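Acyl-coenzyme A thioesterase PaaI (Escherichia coli, PDB 1PSU) hydrolyses the thioester bond of ring-hydroxylated phenylacetyl-CoA esters in the bacterial breakdown of phenylacetate. Local coordinates at residues L22-I27 with V36-T41; V109-I114 with L124-S129. All coordinates share one frame; numbering follows the deposited sequence.

Both contacts are antiparallel hairpins of the one hot dog-fold sheet, lying on opposite sides of the chain's centre with their own centres about 17 Å apart and their nearest atoms about 7 Å apart. Contact 1 joins strand 25-30, outermost within this chain, to strand 33-39; contact 2 joins strands 107-115 and 121-131, and strand 93-103 lies between the two hairpins. Each is partly buried, with mostly apolar side chains against helix 53-69 and a mixed, more polar set on the other face. They differ in how pairing is kept: in contact 1 it gives way to bridging waters beside a helix end, whereas contact 2 stays in register throughout and carries a two-pronged salt bridge.

Contact 1. Residues L22-I27 with V36-T41; sequences LGIDII and VTMTVT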
loop_
_atom_site.group_PDB
_atom_site.type_symbol
_atom_site.label_atom_id
_atom_site.label_comp_id
_atom_site.label_asym_id
_atom_site.label_seq_id
_atom_site.Cartn_x
_atom_site.Cartn_y
_atom_site.Cartn_z
ATOM N N LEU B 22 -12.243 4.864 3.768
ATOM C CA LEU B 22 -11.681 5.413 2.535
ATOM C C LEU B 22 -12.751 5.713 1.479
ATOM O O LEU B 22 -12.440 6.212 0.398
ATOM C CB LEU B 22 -10.661 4.438 1.947
ATOM C CG LEU B 22 -9.212 4.547 2.409
ATOM C CD1 LEU B 22 -8.430 3.332 1.922
ATOM C CD2 LEU B 22 -8.595 5.831 1.867
ATOM N N GLY B 23 -14.005 5.404 1.794
ATOM C CA GLY B 23 -15.080 5.654 0.853
ATOM C C GLY B 23 -15.055 4.698 -0.324
ATOM O O GLY B 23 -15.418 5.063 -1.439
ATOM N N ILE B 24 -14.628 3.464 -0.082
ATOM C CA ILE B 24 -14.566 2.474 -1.139
ATOM C C ILE B 24 -15.895 1.726 -1.292
ATOM O O ILE B 24 -16.449 1.203 -0.322
ATOM C CB ILE B 24 -13.409 1.461 -0.887
ATOM C CG1 ILE B 24 -12.070 2.194 -0.904
ATOM C CG2 ILE B 24 -13.429 0.385 -1.942
ATOM C CD1 ILE B 24 -10.863 1.341 -0.578
ATOM N N ASP B 25 -16.403 1.687 -2.518
ATOM C CA ASP B 25 -17.649 0.992 -2.808
ATOM C C ASP B 25 -17.438 -0.163 -3.781
ATOM O O ASP B 25 -16.627 -0.086 -4.707
ATOM C CB ASP B 25 -18.685 1.958 -3.392
ATOM C CG ASP B 25 -19.294 2.866 -2.345
ATOM O OD1 ASP B 25 -19.920 2.340 -1.389
ATOM O OD2 ASP B 25 -19.158 4.107 -2.472
ATOM N N ILE B 26 -18.180 -1.239 -3.566
ATOM C CA ILE B 26 -18.099 -2.401 -4.432
ATOM C C ILE B 26 -19.191 -2.272 -5.472
ATOM O O ILE B 26 -20.364 -2.161 -5.117
ATOM C CB ILE B 26 -18.339 -3.697 -3.660
ATOM C CG1 ILE B 26 -17.381 -3.773 -2.487
ATOM C CG2 ILE B 26 -18.143 -4.892 -4.594
ATOM C CD1 ILE B 26 -17.666 -4.908 -1.548
ATOM N N ILE B 27 -18.815 -2.304 -6.749
ATOM C CA ILE B 27 -19.794 -2.162 -7.814
ATOM C C ILE B 27 -19.979 -3.394 -8.681
ATOM O O ILE B 27 -20.968 -3.487 -9.385
ATOM C CB ILE B 27 -19.486 -0.911 -8.713
ATOM C CG1 ILE B 27 -18.141 -1.072 -9.425
ATOM C CG2 ILE B 27 -19.447 0.331 -7.840
ATOM C CD1 ILE B 27 -17.897 -0.003 -10.470
ATOM N N VAL B 36 -14.012 -2.166 -7.755
ATOM C CA VAL B 36 -14.194 -1.290 -6.623
ATOM C C VAL B 36 -13.982 0.145 -7.056
ATOM O O VAL B 36 -13.261 0.397 -8.016
ATOM C CB VAL B 36 -13.219 -1.719 -5.510
ATOM C CG1 VAL B 36 -12.589 -0.529 -4.856
ATOM C CG2 VAL B 36 -13.967 -2.580 -4.499
ATOM N N THR B 37 -14.637 1.080 -6.369
ATOM C CA THR B 37 -14.537 2.504 -6.701
ATOM C C THR B 37 -14.248 3.375 -5.482
ATOM O O THR B 37 -14.661 3.065 -4.362
ATOM C CB THR B 37 -15.841 3.031 -7.340
ATOM O OG1 THR B 37 -16.223 2.177 -8.423
ATOM C CG2 THR B 37 -15.629 4.435 -7.878
HETATM N N MSE B 38 -13.551 4.481 -5.716
HETATM C CA MSE B 38 -13.202 5.414 -4.657
HETATM C C MSE B 38 -12.979 6.812 -5.240
HETATM O O MSE B 38 -12.496 6.958 -6.362
HETATM C CB MSE B 38 -11.930 4.927 -3.955
HETATM C CG MSE B 38 -11.403 5.827 -2.853
HETATM SE SE MSE B 38 -9.495 5.510 -2.531
HETATM C CE MSE B 38 -9.579 4.262 -1.087
ATOM N N THR B 39 -13.347 7.836 -4.488
ATOM C CA THR B 39 -13.138 9.198 -4.951
ATOM C C THR B 39 -11.949 9.787 -4.213
ATOM O O THR B 39 -11.847 9.654 -2.999
ATOM C CB THR B 39 -14.377 10.068 -4.699
ATOM O OG1 THR B 39 -15.432 9.656 -5.578
ATOM C CG2 THR B 39 -14.064 11.538 -4.951
ATOM N N VAL B 40 -11.036 10.411 -4.951
ATOM C CA VAL B 40 -9.868 11.014 -4.330
ATOM C C VAL B 40 -10.297 12.281 -3.605
ATOM O O VAL B 40 -10.894 13.180 -4.201
ATOM C CB VAL B 40 -8.793 11.376 -5.365
ATOM C CG1 VAL B 40 -7.598 11.998 -4.668
ATOM C CG2 VAL B 40 -8.368 10.128 -6.133
ATOM N N THR B 41 -10.002 12.331 -2.310
ATOM C CA THR B 41 -10.349 13.472 -1.471
ATOM C C THR B 41 -9.094 14.261 -1.087
ATOM O O THR B 41 -7.977 13.733 -1.129
ATOM C CB THR B 41 -11.042 13.002 -0.186
ATOM O OG1 THR B 41 -11.470 14.140 0.563
ATOM C CG2 THR B 41 -10.080 12.184 0.671
HETATM O O HOH W 1 -13.519 8.415 -1.296
HETATM O O HOH W 2 -16.724 4.708 -3.899
#
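At the outer hairpin of the hot dog-fold sheet, Asp-25 and Thr-37 form an antiparallel hydrogen-bonded pair. Asp-25 N reaches Thr-37 O at 2.9 Å, with an N-H...O angle of 166°, and Thr-37 N reaches Asp-25 O at 2.8 Å. Ile-26 and Val-36 follow as a non-hydrogen-bonded pair, their side chains on the face turned to helix 53-69. In the other direction the chains part toward Gly-23, where a Schellman motif with positive phi ends helix 17-21, and water takes over the pairing. One water donates to Leu-22 O and Thr-39 O; another lies 2.8 Å from Gly-23 O and 2.7 Å from Thr-37 O.

Selenomethionine Met-38 fills the angle between the diverging chains. Its CG is anti to the backbone N (chi1 178°), and a bend at chi3 brings CE back across to Leu-22 CB and Ile-24 CD1, while Leu-59 of helix 53-69 packs on the same side chain. Both CE contacts are modelled closer than carbons normally sit, so their exact spacing is doubtful. On the opposite face Ile-27 crosses Thr-37 at about a right angle, its CD1 3.4 Å from Thr-37 OG1.

Contact 2. Residues V109-I114 with L124-S129; sequences VYDIEI and LFRGKS
This is regular antiparallel pairing within the hairpin of strands 107-115 and 121-131 in the hot dog-fold sheet; the axes of segments 109-114 and 124-129 approach to 4.6 Å, with their N-to-C directions 160° apart. Two hydrogen-bonded pairs carry the backbone. In the first, Tyr-110 N to Gly-127 O and Gly-127 N to Tyr-110 O are both 3.1 Å. In the second, Ile-112 N to Phe-125 O is 2.9 Å and Phe-125 N to Ile-112 O is 2.8 Å.

Side chains alternate between the faces. On the face covered by helix 53-69, Ile-112 and Phe-125 run side by side, Ile-112 CD1 3.6 Å from Phe-125 CD2, and Phe-64 and Ala-60 of that helix pack on them. On the other face Arg-126, bent at chi3, presents its guanidinium side-on to Asp-111: Arg-126 NE meets Asp-111 OD1 at 2.7 Å and Arg-126 NH2 meets Asp-111 OD2 at 2.7 Å, the latter on the syn lone pair. The two planes are 13° apart. Arg-101 of strand 93-103 makes a second salt bridge to Asp-111 OD2. One carboxylate thus links three neighbouring strands, and its charge should offset the closeness of the two arginines, while the paired bonds from Arg-126 restrict rotation of the carboxylate.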
loop_
_atom_site.group_PDB
_atom_site.type_symbol
_atom_site.label_atom_id
_atom_site.label_comp_id
_atom_site.label_asym_id
_atom_site.label_seq_id
_atom_site.Cartn_x
_atom_site.Cartn_y
_atom_site.Cartn_z
ATOM N N VAL B 109 -2.988 -15.964 -8.321
ATOM C CA VAL B 109 -2.409 -14.737 -8.845
ATOM C C VAL B 109 -3.549 -13.916 -9.429
ATOM O O VAL B 109 -4.345 -14.412 -10.224
ATOM C CB VAL B 109 -1.361 -14.984 -9.952
ATOM C CG1 VAL B 109 -0.853 -13.639 -10.479
ATOM C CG2 VAL B 109 -0.191 -15.798 -9.401
ATOM N N TYR B 110 -3.621 -12.657 -9.012
ATOM C CA TYR B 110 -4.668 -11.733 -9.450
ATOM C C TYR B 110 -4.052 -10.448 -9.989
ATOM O O TYR B 110 -3.104 -9.930 -9.413
ATOM C CB TYR B 110 -5.575 -11.381 -8.260
ATOM C CG TYR B 110 -6.399 -12.544 -7.738
ATOM C CD1 TYR B 110 -5.792 -13.633 -7.110
ATOM C CD2 TYR B 110 -7.772 -12.590 -7.959
ATOM C CE1 TYR B 110 -6.538 -14.756 -6.731
ATOM C CE2 TYR B 110 -8.535 -13.702 -7.592
ATOM C CZ TYR B 110 -7.910 -14.787 -6.984
ATOM O OH TYR B 110 -8.650 -15.914 -6.694
ATOM N N ASP B 111 -4.615 -9.939 -11.079
ATOM C CA ASP B 111 -4.152 -8.698 -11.695
ATOM C C ASP B 111 -5.157 -7.597 -11.392
ATOM O O ASP B 111 -6.354 -7.803 -11.537
ATOM C CB ASP B 111 -4.036 -8.858 -13.215
ATOM C CG ASP B 111 -2.734 -9.515 -13.638
ATOM O OD1 ASP B 111 -1.986 -9.954 -12.744
ATOM O OD2 ASP B 111 -2.457 -9.585 -14.862
ATOM N N ILE B 112 -4.667 -6.438 -10.965
ATOM C CA ILE B 112 -5.540 -5.316 -10.653
ATOM C C ILE B 112 -5.118 -4.102 -11.481
ATOM O O ILE B 112 -3.927 -3.857 -11.698
ATOM C CB ILE B 112 -5.473 -4.925 -9.138
ATOM C CG1 ILE B 112 -6.187 -5.962 -8.266
ATOM C CG2 ILE B 112 -6.157 -3.595 -8.907
ATOM C CD1 ILE B 112 -5.442 -7.276 -8.085
ATOM N N GLU B 113 -6.091 -3.344 -11.961
ATOM C CA GLU B 113 -5.776 -2.140 -12.722
ATOM C C GLU B 113 -6.659 -1.011 -12.207
ATOM O O GLU B 113 -7.865 -1.177 -12.061
ATOM C CB GLU B 113 -6.014 -2.389 -14.214
ATOM C CG GLU B 113 -6.016 -1.128 -15.073
ATOM C CD GLU B 113 -5.927 -1.435 -16.556
ATOM O OE1 GLU B 113 -6.539 -2.439 -17.001
ATOM O OE2 GLU B 113 -5.257 -0.665 -17.289
ATOM N N ILE B 114 -6.049 0.126 -11.906
ATOM C CA ILE B 114 -6.794 1.277 -11.430
ATOM C C ILE B 114 -6.884 2.312 -12.557
ATOM O O ILE B 114 -5.866 2.694 -13.131
ATOM C CB ILE B 114 -6.124 1.915 -10.186
ATOM C CG1 ILE B 114 -6.068 0.893 -9.046
ATOM C CG2 ILE B 114 -6.916 3.158 -9.742
ATOM C CD1 ILE B 114 -5.382 1.400 -7.751
ATOM N N LEU B 124 -1.070 -0.168 -11.994
ATOM C CA LEU B 124 -1.192 -1.582 -12.339
ATOM C C LEU B 124 -0.664 -2.328 -11.129
ATOM O O LEU B 124 0.371 -1.975 -10.562
ATOM C CB LEU B 124 -0.356 -1.910 -13.582
ATOM C CG LEU B 124 -0.847 -1.311 -14.899
ATOM C CD1 LEU B 124 0.114 -1.657 -16.023
ATOM C CD2 LEU B 124 -2.248 -1.830 -15.213
ATOM N N PHE B 125 -1.374 -3.377 -10.752
ATOM C CA PHE B 125 -1.034 -4.129 -9.560
ATOM C C PHE B 125 -1.078 -5.619 -9.860
ATOM O O PHE B 125 -1.828 -6.058 -10.714
ATOM C CB PHE B 125 -2.083 -3.758 -8.516
ATOM C CG PHE B 125 -1.928 -4.433 -7.194
ATOM C CD1 PHE B 125 -1.364 -3.743 -6.131
ATOM C CD2 PHE B 125 -2.434 -5.717 -6.976
ATOM C CE1 PHE B 125 -1.297 -4.315 -4.866
ATOM C CE2 PHE B 125 -2.371 -6.305 -5.709
ATOM C CZ PHE B 125 -1.807 -5.597 -4.654
ATOM N N ARG B 126 -0.252 -6.387 -9.173
ATOM C CA ARG B 126 -0.262 -7.827 -9.346
ATOM C C ARG B 126 0.052 -8.400 -7.982
ATOM O O ARG B 126 1.052 -8.051 -7.369
ATOM C CB ARG B 126 0.755 -8.262 -10.410
ATOM C CG ARG B 126 0.871 -9.768 -10.563
ATOM C CD ARG B 126 1.577 -10.157 -11.863
ATOM N NE ARG B 126 0.692 -9.997 -13.023
ATOM C CZ ARG B 126 1.013 -10.327 -14.271
ATOM N NH1 ARG B 126 2.210 -10.842 -14.545
ATOM N NH2 ARG B 126 0.138 -10.132 -15.248
ATOM N N GLY B 127 -0.833 -9.246 -7.479
ATOM C CA GLY B 127 -0.587 -9.817 -6.174
ATOM C C GLY B 127 -0.771 -11.315 -6.134
ATOM O O GLY B 127 -1.539 -11.887 -6.910
ATOM N N LYS B 128 -0.058 -11.956 -5.216
ATOM C CA LYS B 128 -0.155 -13.393 -5.072
ATOM C C LYS B 128 -0.914 -13.643 -3.780
ATOM O O LYS B 128 -0.626 -13.032 -2.758
ATOM C CB LYS B 128 1.230 -14.047 -5.006
ATOM C CG LYS B 128 1.175 -15.551 -5.336
ATOM C CD LYS B 128 2.453 -16.319 -5.008
ATOM C CE LYS B 128 2.448 -16.872 -3.574
ATOM N NZ LYS B 128 3.677 -17.684 -3.259
ATOM N N SER B 129 -1.908 -14.520 -3.833
ATOM C CA SER B 129 -2.690 -14.818 -2.644
ATOM C C SER B 129 -2.310 -16.181 -2.069
ATOM O O SER B 129 -1.772 -17.032 -2.766
ATOM C CB SER B 129 -4.183 -14.779 -2.977
ATOM O OG SER B 129 -4.519 -15.718 -3.975
#